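Local coordinates for protein probable Thioesterase (Bartonella henselae, PDB 3HM0) that is probably a thioesterase of the hotdog-fold superfamily, expected to hydrolyse acyl thioesters such as acyl-CoA, although its own substrate is not established, at residues A41-A46 with R103-D108; E88-V93 with I145-E150; K114-R119 with F126-I131. All blocks are in the same frame, centred on the assembly; numbering follows the deposited sequence.

All three contacts bear on one antiparallel sheet, whose order is 37-42, 110-120, 124-133, 136-149, 90-101. Interaction 1 lies where the outer strand 37-42 ends, against the loop that leads into strand 110-120. Interaction 3 pairs the two strands of the hairpin 110-120/124-133. Interaction 2 pairs 136-149 with the other outer strand, 90-101. Centres of interactions 1 and 2 are about 31 Å apart, on opposite sides of the chain's centre. Interaction 3 lies about 21 Å from interaction 1 and about 19 Å from interaction 2, centre to centre. Along the chain, interaction 3 follows interaction 1 and falls between the segments of interaction 2. Together they tie both outer strands to the sheet, consistent with a hotdog fold.

Interaction 1. Residues A41-A46 with R103-D108; sequences ARVYVA and RPAQID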
loop_
_atom_site.group_PDB
_atom_site.type_symbol
_atom_site.label_atom_id
_atom_site.label_comp_id
_atom_site.label_asym_id
_atom_site.label_seq_id
_atom_site.Cartn_x
_atom_site.Cartn_y
_atom_site.Cartn_z
ATOM N N ALA A 41 -2.569 -15.970 -6.568
ATOM C CA ALA A 41 -3.058 -15.065 -5.539
ATOM C C ALA A 41 -4.451 -14.604 -5.909
ATOM O O ALA A 41 -4.786 -14.488 -7.090
ATOM C CB ALA A 41 -2.115 -13.868 -5.343
ATOM N N ARG A 42 -5.252 -14.374 -4.883
ATOM C CA ARG A 42 -6.613 -13.877 -5.008
ATOM C C ARG A 42 -6.624 -12.333 -4.960
ATOM O O ARG A 42 -5.744 -11.711 -4.368
ATOM C CB ARG A 42 -7.447 -14.459 -3.852
ATOM C CG ARG A 42 -8.950 -14.164 -3.905
ATOM C CD ARG A 42 -9.624 -15.007 -4.958
ATOM N NE ARG A 42 -9.630 -16.418 -4.592
ATOM C CZ ARG A 42 -10.350 -17.353 -5.204
ATOM N NH1 ARG A 42 -11.124 -17.043 -6.234
ATOM N NH2 ARG A 42 -10.297 -18.608 -4.768
ATOM N N VAL A 43 -7.615 -11.721 -5.595
ATOM C CA VAL A 43 -7.770 -10.279 -5.530
ATOM C C VAL A 43 -8.813 -9.954 -4.475
ATOM O O VAL A 43 -9.940 -10.448 -4.520
ATOM C CB VAL A 43 -8.238 -9.687 -6.863
ATOM C CG1 VAL A 43 -8.681 -8.237 -6.680
ATOM C CG2 VAL A 43 -7.151 -9.840 -7.962
ATOM N N TYR A 44 -8.422 -9.094 -3.547
ATOM C CA TYR A 44 -9.261 -8.644 -2.471
ATOM C C TYR A 44 -9.575 -7.156 -2.619
ATOM O O TYR A 44 -9.050 -6.502 -3.523
ATOM C CB TYR A 44 -8.518 -8.902 -1.164
ATOM C CG TYR A 44 -8.227 -10.356 -0.923
ATOM C CD1 TYR A 44 -9.216 -11.212 -0.423
ATOM C CD2 TYR A 44 -6.969 -10.891 -1.201
ATOM C CE1 TYR A 44 -8.955 -12.567 -0.193
ATOM C CE2 TYR A 44 -6.699 -12.251 -0.988
ATOM C CZ TYR A 44 -7.697 -13.071 -0.474
ATOM O OH TYR A 44 -7.444 -14.394 -0.245
ATOM N N VAL A 45 -10.418 -6.610 -1.737
ATOM C CA VAL A 45 -10.827 -5.210 -1.854
ATOM C C VAL A 45 -9.617 -4.256 -1.889
ATOM O O VAL A 45 -9.592 -3.276 -2.647
ATOM C CB VAL A 45 -11.880 -4.800 -0.783
ATOM C CG1 VAL A 45 -12.203 -3.290 -0.871
ATOM C CG2 VAL A 45 -13.175 -5.623 -0.939
ATOM N N ALA A 46 -8.607 -4.575 -1.077
ATOM C CA ALA A 46 -7.379 -3.807 -0.964
ATOM C C ALA A 46 -6.709 -3.600 -2.326
ATOM O O ALA A 46 -6.054 -2.588 -2.561
ATOM C CB ALA A 46 -6.440 -4.496 -0.020
ATOM N N ARG A 103 -5.246 -6.202 -19.860
ATOM C CA ARG A 103 -6.582 -6.541 -19.452
ATOM C C ARG A 103 -6.644 -6.434 -17.949
ATOM O O ARG A 103 -5.627 -6.636 -17.269
ATOM C CB ARG A 103 -6.879 -7.965 -19.841
ATOM C CG ARG A 103 -7.131 -8.185 -21.320
ATOM C CD ARG A 103 -7.806 -9.543 -21.523
ATOM N NE ARG A 103 -7.830 -9.929 -22.931
ATOM C CZ ARG A 103 -6.760 -10.279 -23.656
ATOM N NH1 ARG A 103 -5.523 -10.293 -23.132
ATOM N NH2 ARG A 103 -6.931 -10.618 -24.936
ATOM N N PRO A 104 -7.835 -6.129 -17.413
ATOM C CA PRO A 104 -7.926 -5.875 -15.987
ATOM C C PRO A 104 -8.258 -7.122 -15.159
ATOM O O PRO A 104 -8.975 -8.014 -15.632
ATOM C CB PRO A 104 -9.056 -4.853 -15.908
ATOM C CG PRO A 104 -9.945 -5.192 -17.073
ATOM C CD PRO A 104 -9.106 -5.861 -18.115
ATOM N N ALA A 105 -7.735 -7.187 -13.936
ATOM C CA ALA A 105 -8.175 -8.220 -13.000
ATOM C C ALA A 105 -9.328 -7.693 -12.176
ATOM O O ALA A 105 -9.337 -6.539 -11.809
ATOM C CB ALA A 105 -7.049 -8.674 -12.115
ATOM N N GLN A 106 -10.308 -8.550 -11.912
ATOM C CA GLN A 106 -11.520 -8.176 -11.188
ATOM C C GLN A 106 -11.439 -8.649 -9.736
ATOM O O GLN A 106 -10.616 -9.536 -9.405
ATOM C CB GLN A 106 -12.750 -8.816 -11.842
ATOM C CG GLN A 106 -12.833 -8.721 -13.384
ATOM C CD GLN A 106 -13.367 -7.382 -13.848
ATOM O OE1 GLN A 106 -14.018 -6.666 -13.080
ATOM N NE2 GLN A 106 -13.095 -7.029 -15.105
ATOM N N ILE A 107 -12.298 -8.068 -8.884
ATOM C CA ILE A 107 -12.449 -8.485 -7.489
ATOM C C ILE A 107 -12.674 -9.975 -7.417
ATOM O O ILE A 107 -13.416 -10.553 -8.211
ATOM C CB ILE A 107 -13.634 -7.777 -6.772
ATOM C CG1 ILE A 107 -13.645 -8.094 -5.256
ATOM C CG2 ILE A 107 -14.964 -8.184 -7.384
ATOM C CD1 ILE A 107 -12.476 -7.511 -4.456
ATOM N N ASP A 108 -12.005 -10.600 -6.465
ATOM C CA ASP A 108 -12.126 -12.042 -6.278
ATOM C C ASP A 108 -11.500 -12.930 -7.350
ATOM O O ASP A 108 -11.517 -14.147 -7.191
ATOM C CB ASP A 108 -13.587 -12.458 -6.052
ATOM C CG ASP A 108 -13.713 -13.539 -5.010
ATOM O OD1 ASP A 108 -12.741 -13.707 -4.235
ATOM O OD2 ASP A 108 -14.771 -14.217 -4.941
HETATM O O HOH W 1 -11.816 -11.182 -2.374
#
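Arg42 and Asp108 meet through a side chain and a carbonyl. Arg42 NH1 donates to Asp108 O at 3.1 Å, and the bond is nearly straight (173°). The oxygen lies in the guanidinium plane, at its edge. The bend at chi2 (75°) puts Arg42 CD 3.1 Å from Asp108 O, and the bend at chi3 turns the guanidinium back to the same oxygen. In return, Asp108 N donates to Val43 O at 2.8 Å. This bond is more bent. Asp108 takes a positive phi (70°), so the loop turns sharply just where it is gripped. A water also donates to Val43 O, at 2.9 Å.

The apolar part lies beside these bonds. Val43 points at the loop, and its CB sits 3.5 Å from Gln106 O. Ile107 sends CD1 against the backbone of 44-45, 3.5 Å from Val45 N. Ile107 CD1 lies 4.1 Å from Val45 CG2, the two side chains running side by side.

Further out, the Asp108 carboxylate pairs with Arg72 of the second subunit, although the place of OD1 is less certain. Tyr44 OH bonds to Glu69 of that subunit. Phe50 of the third subunit packs on Ile107. Tyr59 holds the backbone of Ala105, and Val43 pairs with Asn109 through the backbone.

The arrangement ties the end of strand 37-42 to the loop entering strand 110-120, its neighbour in the sheet. It lies at a subunit interface, consistent with the oligomeric hotdog fold of this thioesterase superfamily.

Interaction 2. Residues E88-V93 with I145-E150; sequences EKLFFV and IALINE
Ile145 meets Phe92 at the start of the contact. Ile145 CG2 comes obliquely to the ring, 3.7 Å from Phe92 CD1. Next, Ala146 forms an antiparallel hydrogen-bonded pair with Val93. Ala146 N gives a bond of 2.8 Å to Val93 O, and Val93 N returns one to Ala146 O. That same Ala146 O lies at the edge of the Phe92 ring, near its plane.

Leu147 faces Phe92 in a non-hydrogen-bonded pair. Its CG stands opposite the backbone N (chi1 -175°), and Leu147 CD1 reaches in to 3.5 Å from Phe91 O. The same methyl touches Leu90 CB and the Phe92 ring. Leu147, Leu90 and Phe92 form an apolar patch on the face they share with Asn149.

Ile148 belongs to the other face with Phe91 and Val93. Ile148 N donates to Phe91 O at 2.8 Å, and Ile148 O accepts from Phe91 N. The side chain crosses Val93 at about a right angle. Ile148 CG1 and Val93 CG2 are only 3.4 Å apart, a tight fit. Phe50 of the fourth subunit meets the Phe91 ring edge-to-face.

Asn149 adds a side-chain bond. Asn149 ND2 donates to Glu88 OE1 at 2.8 Å, almost straight at 176°. The amide and carboxylate planes stand 80° apart. Arg155 takes the other oxygen, Glu88 OE2, in a salt bridge, and Lys153 N bonds to Asn149 OD1. At the exposed end, Glu150 OE2 stays 4.3 Å from Lys89 NZ, opposite charges that probably attract weakly, too far apart for a salt bridge.

Strand 136-149 thus lies between 124-133 and the outer strand 90-101. Leu71 of helix 58-72 and Leu81 of helix 78-83 pack on Phe92.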
loop_
_atom_site.group_PDB
_atom_site.type_symbol
_atom_site.label_atom_id
_atom_site.label_comp_id
_atom_site.label_asym_id
_atom_site.label_seq_id
_atom_site.Cartn_x
_atom_site.Cartn_y
_atom_site.Cartn_z
ATOM N N GLU A 88 27.869 -9.573 4.869
ATOM C CA GLU A 88 27.131 -8.319 5.044
ATOM C C GLU A 88 25.659 -8.539 4.692
ATOM O O GLU A 88 25.305 -9.543 4.072
ATOM C CB GLU A 88 27.738 -7.185 4.196
ATOM C CG GLU A 88 28.351 -7.637 2.875
ATOM C CD GLU A 88 28.665 -6.487 1.915
ATOM O OE1 GLU A 88 28.765 -5.310 2.352
ATOM O OE2 GLU A 88 28.822 -6.780 0.715
ATOM N N LYS A 89 24.804 -7.600 5.085
ATOM C CA LYS A 89 23.391 -7.677 4.748
ATOM C C LYS A 89 23.193 -7.305 3.285
ATOM O O LYS A 89 23.866 -6.420 2.764
ATOM C CB LYS A 89 22.574 -6.765 5.645
ATOM C CG LYS A 89 22.839 -6.974 7.114
ATOM C CD LYS A 89 21.870 -6.174 7.955
ATOM C CE LYS A 89 21.916 -6.611 9.399
ATOM N NZ LYS A 89 21.509 -5.459 10.252
ATOM N N LEU A 90 22.277 -8.002 2.624
ATOM C CA LEU A 90 22.133 -7.898 1.178
ATOM C C LEU A 90 20.674 -7.852 0.799
ATOM O O LEU A 90 19.867 -8.551 1.391
ATOM C CB LEU A 90 22.841 -9.070 0.465
ATOM C CG LEU A 90 24.374 -9.097 0.582
ATOM C CD1 LEU A 90 24.968 -10.428 0.112
ATOM C CD2 LEU A 90 25.019 -7.895 -0.145
ATOM N N PHE A 91 20.340 -7.024 -0.186
ATOM C CA PHE A 91 18.955 -6.838 -0.591
ATOM C C PHE A 91 18.873 -6.813 -2.093
ATOM O O PHE A 91 19.728 -6.251 -2.754
ATOM C CB PHE A 91 18.365 -5.521 -0.057
ATOM C CG PHE A 91 18.468 -5.341 1.440
ATOM C CD1 PHE A 91 17.445 -5.777 2.281
ATOM C CD2 PHE A 91 19.566 -4.706 1.998
ATOM C CE1 PHE A 91 17.519 -5.601 3.670
ATOM C CE2 PHE A 91 19.667 -4.524 3.380
ATOM C CZ PHE A 91 18.637 -4.972 4.224
ATOM N N PHE A 92 17.837 -7.438 -2.634
ATOM C CA PHE A 92 17.493 -7.256 -4.028
ATOM C C PHE A 92 16.949 -5.847 -4.273
ATOM O O PHE A 92 16.417 -5.198 -3.355
ATOM C CB PHE A 92 16.497 -8.303 -4.465
ATOM C CG PHE A 92 17.103 -9.643 -4.663
ATOM C CD1 PHE A 92 18.209 -9.807 -5.492
ATOM C CD2 PHE A 92 16.574 -10.757 -4.031
ATOM C CE1 PHE A 92 18.769 -11.060 -5.689
ATOM C CE2 PHE A 92 17.127 -12.019 -4.236
ATOM C CZ PHE A 92 18.217 -12.173 -5.058
ATOM N N VAL A 93 17.142 -5.356 -5.496
ATOM C CA VAL A 93 16.632 -4.049 -5.887
ATOM C C VAL A 93 16.213 -4.133 -7.335
ATOM O O VAL A 93 16.944 -4.670 -8.183
ATOM C CB VAL A 93 17.686 -2.931 -5.740
ATOM C CG1 VAL A 93 17.100 -1.569 -6.142
ATOM C CG2 VAL A 93 18.182 -2.856 -4.310
ATOM N N ILE A 145 16.895 -6.913 -11.926
ATOM C CA ILE A 145 17.167 -6.968 -10.486
ATOM C C ILE A 145 18.657 -6.960 -10.179
ATOM O O ILE A 145 19.395 -7.783 -10.701
ATOM C CB ILE A 145 16.585 -8.264 -9.880
ATOM C CG1 ILE A 145 15.190 -8.581 -10.456
ATOM C CG2 ILE A 145 16.603 -8.213 -8.366
ATOM C CD1 ILE A 145 14.035 -7.842 -9.824
ATOM N N ALA A 146 19.090 -6.036 -9.333
ATOM C CA ALA A 146 20.446 -6.028 -8.794
ATOM C C ALA A 146 20.462 -6.427 -7.310
ATOM O O ALA A 146 19.404 -6.516 -6.653
ATOM C CB ALA A 146 21.070 -4.653 -8.955
ATOM N N LEU A 147 21.670 -6.628 -6.779
ATOM C CA LEU A 147 21.888 -7.047 -5.396
ATOM C C LEU A 147 22.744 -6.008 -4.693
ATOM O O LEU A 147 23.845 -5.720 -5.150
ATOM C CB LEU A 147 22.588 -8.419 -5.367
ATOM C CG LEU A 147 22.786 -9.064 -3.982
ATOM C CD1 LEU A 147 21.446 -9.293 -3.297
ATOM C CD2 LEU A 147 23.601 -10.379 -4.041
ATOM N N ILE A 148 22.258 -5.423 -3.606
ATOM C CA ILE A 148 23.028 -4.375 -2.942
ATOM C C ILE A 148 23.138 -4.580 -1.445
ATOM O O ILE A 148 22.323 -5.281 -0.846
ATOM C CB ILE A 148 22.445 -2.965 -3.188
ATOM C CG1 ILE A 148 21.054 -2.825 -2.555
ATOM C CG2 ILE A 148 22.434 -2.626 -4.663
ATOM C CD1 ILE A 148 20.610 -1.377 -2.358
ATOM N N ASN A 149 24.136 -3.941 -0.842
ATOM C CA ASN A 149 24.310 -3.989 0.603
ATOM C C ASN A 149 23.650 -2.813 1.321
ATOM O O ASN A 149 23.116 -1.905 0.685
ATOM C CB ASN A 149 25.782 -4.128 0.970
ATOM C CG ASN A 149 26.574 -2.844 0.778
ATOM O OD1 ASN A 149 26.065 -1.835 0.270
ATOM N ND2 ASN A 149 27.839 -2.878 1.190
ATOM N N GLU A 150 23.699 -2.839 2.647
ATOM C CA GLU A 150 23.021 -1.862 3.512
ATOM C C GLU A 150 23.352 -0.407 3.144
ATOM O O GLU A 150 22.589 0.521 3.446
ATOM C CB GLU A 150 23.458 -2.130 4.946
ATOM C CG GLU A 150 22.396 -2.080 6.015
ATOM C CD GLU A 150 23.030 -2.311 7.385
ATOM O OE1 GLU A 150 24.016 -3.093 7.451
ATOM O OE2 GLU A 150 22.573 -1.701 8.387
#

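Interaction 3. Residues K114-R119 with F126-I131; sequences KTRISR and FMEQYI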
loop_
_atom_site.group_PDB
_atom_site.type_symbol
_atom_site.label_atom_id
_atom_site.label_comp_id
_atom_site.label_asym_id
_atom_site.label_seq_id
_atom_site.Cartn_x
_atom_site.Cartn_y
_atom_site.Cartn_z
ATOM N N LYS A 114 3.347 -15.939 -13.453
ATOM C CA LYS A 114 4.409 -16.727 -14.078
ATOM C C LYS A 114 5.742 -15.987 -14.087
ATOM O O LYS A 114 5.842 -14.854 -14.547
ATOM C CB LYS A 114 4.002 -17.187 -15.474
ATOM C CG LYS A 114 2.781 -18.084 -15.435
ATOM C CD LYS A 114 2.055 -18.179 -16.757
ATOM C CE LYS A 114 2.484 -19.409 -17.537
ATOM N NZ LYS A 114 2.088 -20.684 -16.834
ATOM N N THR A 115 6.766 -16.649 -13.562
ATOM C CA THR A 115 8.050 -16.023 -13.346
ATOM C C THR A 115 9.154 -16.982 -13.764
ATOM O O THR A 115 9.096 -18.181 -13.462
ATOM C CB THR A 115 8.220 -15.650 -11.857
ATOM O OG1 THR A 115 7.126 -14.828 -11.432
ATOM C CG2 THR A 115 9.502 -14.913 -11.622
ATOM N N ARG A 116 10.138 -16.456 -14.482
ATOM C CA ARG A 116 11.375 -17.179 -14.696
ATOM C C ARG A 116 12.508 -16.180 -14.874
ATOM O O ARG A 116 12.272 -15.041 -15.276
ATOM C CB ARG A 116 11.271 -18.107 -15.904
ATOM C CG ARG A 116 11.216 -17.382 -17.240
ATOM C CD ARG A 116 11.364 -18.359 -18.378
ATOM N NE ARG A 116 11.079 -17.778 -19.697
ATOM C CZ ARG A 116 11.211 -18.446 -20.844
ATOM N NH1 ARG A 116 11.622 -19.710 -20.842
ATOM N NH2 ARG A 116 10.931 -17.857 -21.997
ATOM N N ILE A 117 13.727 -16.595 -14.543
ATOM C CA ILE A 117 14.904 -15.822 -14.868
ATOM C C ILE A 117 15.136 -16.038 -16.359
ATOM O O ILE A 117 14.896 -17.132 -16.881
ATOM C CB ILE A 117 16.124 -16.247 -14.023
ATOM C CG1 ILE A 117 16.012 -15.666 -12.613
ATOM C CG2 ILE A 117 17.435 -15.739 -14.644
ATOM C CD1 ILE A 117 17.014 -16.231 -11.625
ATOM N N SER A 118 15.534 -14.984 -17.058
ATOM C CA SER A 118 15.774 -15.083 -18.490
ATOM C C SER A 118 17.212 -14.702 -18.873
ATOM O O SER A 118 17.662 -15.032 -19.977
ATOM C CB SER A 118 14.762 -14.233 -19.263
ATOM O OG SER A 118 14.940 -12.851 -18.997
ATOM N N ARG A 119 17.914 -14.004 -17.970
ATOM C CA ARG A 119 19.328 -13.635 -18.152
ATOM C C ARG A 119 20.014 -13.424 -16.804
ATOM O O ARG A 119 19.507 -12.703 -15.949
ATOM C CB ARG A 119 19.465 -12.380 -19.025
ATOM C CG ARG A 119 20.875 -12.107 -19.632
ATOM C CD ARG A 119 20.787 -11.241 -20.934
ATOM N NE ARG A 119 19.507 -10.516 -21.023
ATOM C CZ ARG A 119 19.256 -9.449 -21.785
ATOM N NH1 ARG A 119 20.198 -8.932 -22.576
ATOM N NH2 ARG A 119 18.044 -8.890 -21.751
ATOM N N PHE A 126 17.716 -10.877 -14.925
ATOM C CA PHE A 126 16.594 -10.384 -15.709
ATOM C C PHE A 126 15.415 -11.363 -15.686
ATOM O O PHE A 126 15.565 -12.554 -16.005
ATOM C CB PHE A 126 17.033 -10.102 -17.159
ATOM C CG PHE A 126 18.067 -9.006 -17.288
ATOM C CD1 PHE A 126 19.410 -9.248 -16.998
ATOM C CD2 PHE A 126 17.696 -7.726 -17.709
ATOM C CE1 PHE A 126 20.377 -8.213 -17.107
ATOM C CE2 PHE A 126 18.648 -6.694 -17.838
ATOM C CZ PHE A 126 19.985 -6.930 -17.535
ATOM N N MET A 127 14.242 -10.860 -15.306
ATOM C CA MET A 127 13.066 -11.705 -15.201
ATOM C C MET A 127 11.937 -11.331 -16.166
ATOM O O MET A 127 11.725 -10.145 -16.491
ATOM C CB MET A 127 12.565 -11.744 -13.749
ATOM C CG MET A 127 13.152 -12.870 -12.921
ATOM S SD MET A 127 12.842 -12.640 -11.154
ATOM C CE MET A 127 12.953 -14.298 -10.501
ATOM N N GLU A 128 11.223 -12.353 -16.628
ATOM C CA GLU A 128 10.032 -12.163 -17.439
ATOM C C GLU A 128 8.867 -12.674 -16.626
ATOM O O GLU A 128 8.796 -13.870 -16.323
ATOM C CB GLU A 128 10.101 -12.961 -18.744
ATOM C CG GLU A 128 10.890 -12.305 -19.872
ATOM C CD GLU A 128 11.099 -13.247 -21.083
ATOM O OE1 GLU A 128 10.377 -14.281 -21.204
ATOM O OE2 GLU A 128 11.992 -12.937 -21.913
ATOM N N GLN A 129 7.937 -11.778 -16.292
ATOM C CA GLN A 129 6.792 -12.158 -15.463
ATOM C C GLN A 129 5.496 -11.929 -16.192
ATOM O O GLN A 129 5.401 -10.993 -16.970
ATOM C CB GLN A 129 6.817 -11.411 -14.133
ATOM C CG GLN A 129 8.081 -11.637 -13.341
ATOM C CD GLN A 129 7.936 -11.221 -11.905
ATOM O OE1 GLN A 129 8.316 -10.100 -11.540
ATOM N NE2 GLN A 129 7.376 -12.114 -11.070
ATOM N N TYR A 130 4.509 -12.786 -15.929
ATOM C CA TYR A 130 3.188 -12.696 -16.534
ATOM C C TYR A 130 2.069 -12.861 -15.491
ATOM O O TYR A 130 2.205 -13.614 -14.517
ATOM C CB TYR A 130 3.027 -13.745 -17.657
ATOM C CG TYR A 130 4.043 -13.611 -18.785
ATOM C CD1 TYR A 130 3.831 -12.730 -19.842
ATOM C CD2 TYR A 130 5.225 -14.351 -18.777
ATOM C CE1 TYR A 130 4.771 -12.587 -20.862
ATOM C CE2 TYR A 130 6.173 -14.218 -19.794
ATOM C CZ TYR A 130 5.939 -13.336 -20.838
ATOM O OH TYR A 130 6.882 -13.201 -21.847
ATOM N N ILE A 131 0.959 -12.156 -15.702
ATOM C CA ILE A 131 -0.205 -12.330 -14.856
ATOM C C ILE A 131 -1.421 -12.688 -15.690
ATOM O O ILE A 131 -1.857 -11.913 -16.532
ATOM C CB ILE A 131 -0.470 -11.109 -13.929
ATOM C CG1 ILE A 131 0.677 -10.965 -12.912
ATOM C CG2 ILE A 131 -1.815 -11.271 -13.201
ATOM C CD1 ILE A 131 0.646 -9.734 -12.081
#
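Met127 runs across strand 114-119 toward Thr115 and Ile117. Met127 CB lies 3.6 Å from Arg116 O, and Met127 CG comes closer to that oxygen, at 3.3 Å. The chain then stays extended (chi2 167°). Met127 SD passes 4.1 Å from Thr115 CG2. Met127 CE rests between two side chains, 3.7 Å from Thr115 CG2 and 4.0 Å from Ile117 CG1. Phe70 and Arg67 of helix 58-72 pack on Met127.

On the same face, Gln129 lies alongside Thr115. Gln129 NE2 donates to Thr115 OG1 at 2.7 Å, and also to Phe63 O of helix 58-72. Arg67 bonds to Gln129 OE1, so both ends of the amide are held.

The opposite face carries charge. Arg116 and Glu128 run side by side in a long salt bridge, and Arg116 NH1 also bonds to Asn34 O. Arg119 holds its guanidinium tilted over a face of the Phe126 ring, a cation-pi contact with Arg119 CZ 4.6 Å from the centroid. The planes are 35° apart.

Phe126 O takes two bonds from Ser118. Ser118 N donates to Phe126 O at 2.6 Å, nearly straight; Ser118 OG comes from above the carbonyl plane. Arg119 N adds a weak bond. Ser118 and Arg119 together face Phe126, a classic beta bulge in the hairpin 110-120/124-133. The hairpin belongs to the sheet that packs on helix 58-72, consistent with the hotdog fold of this superfamily.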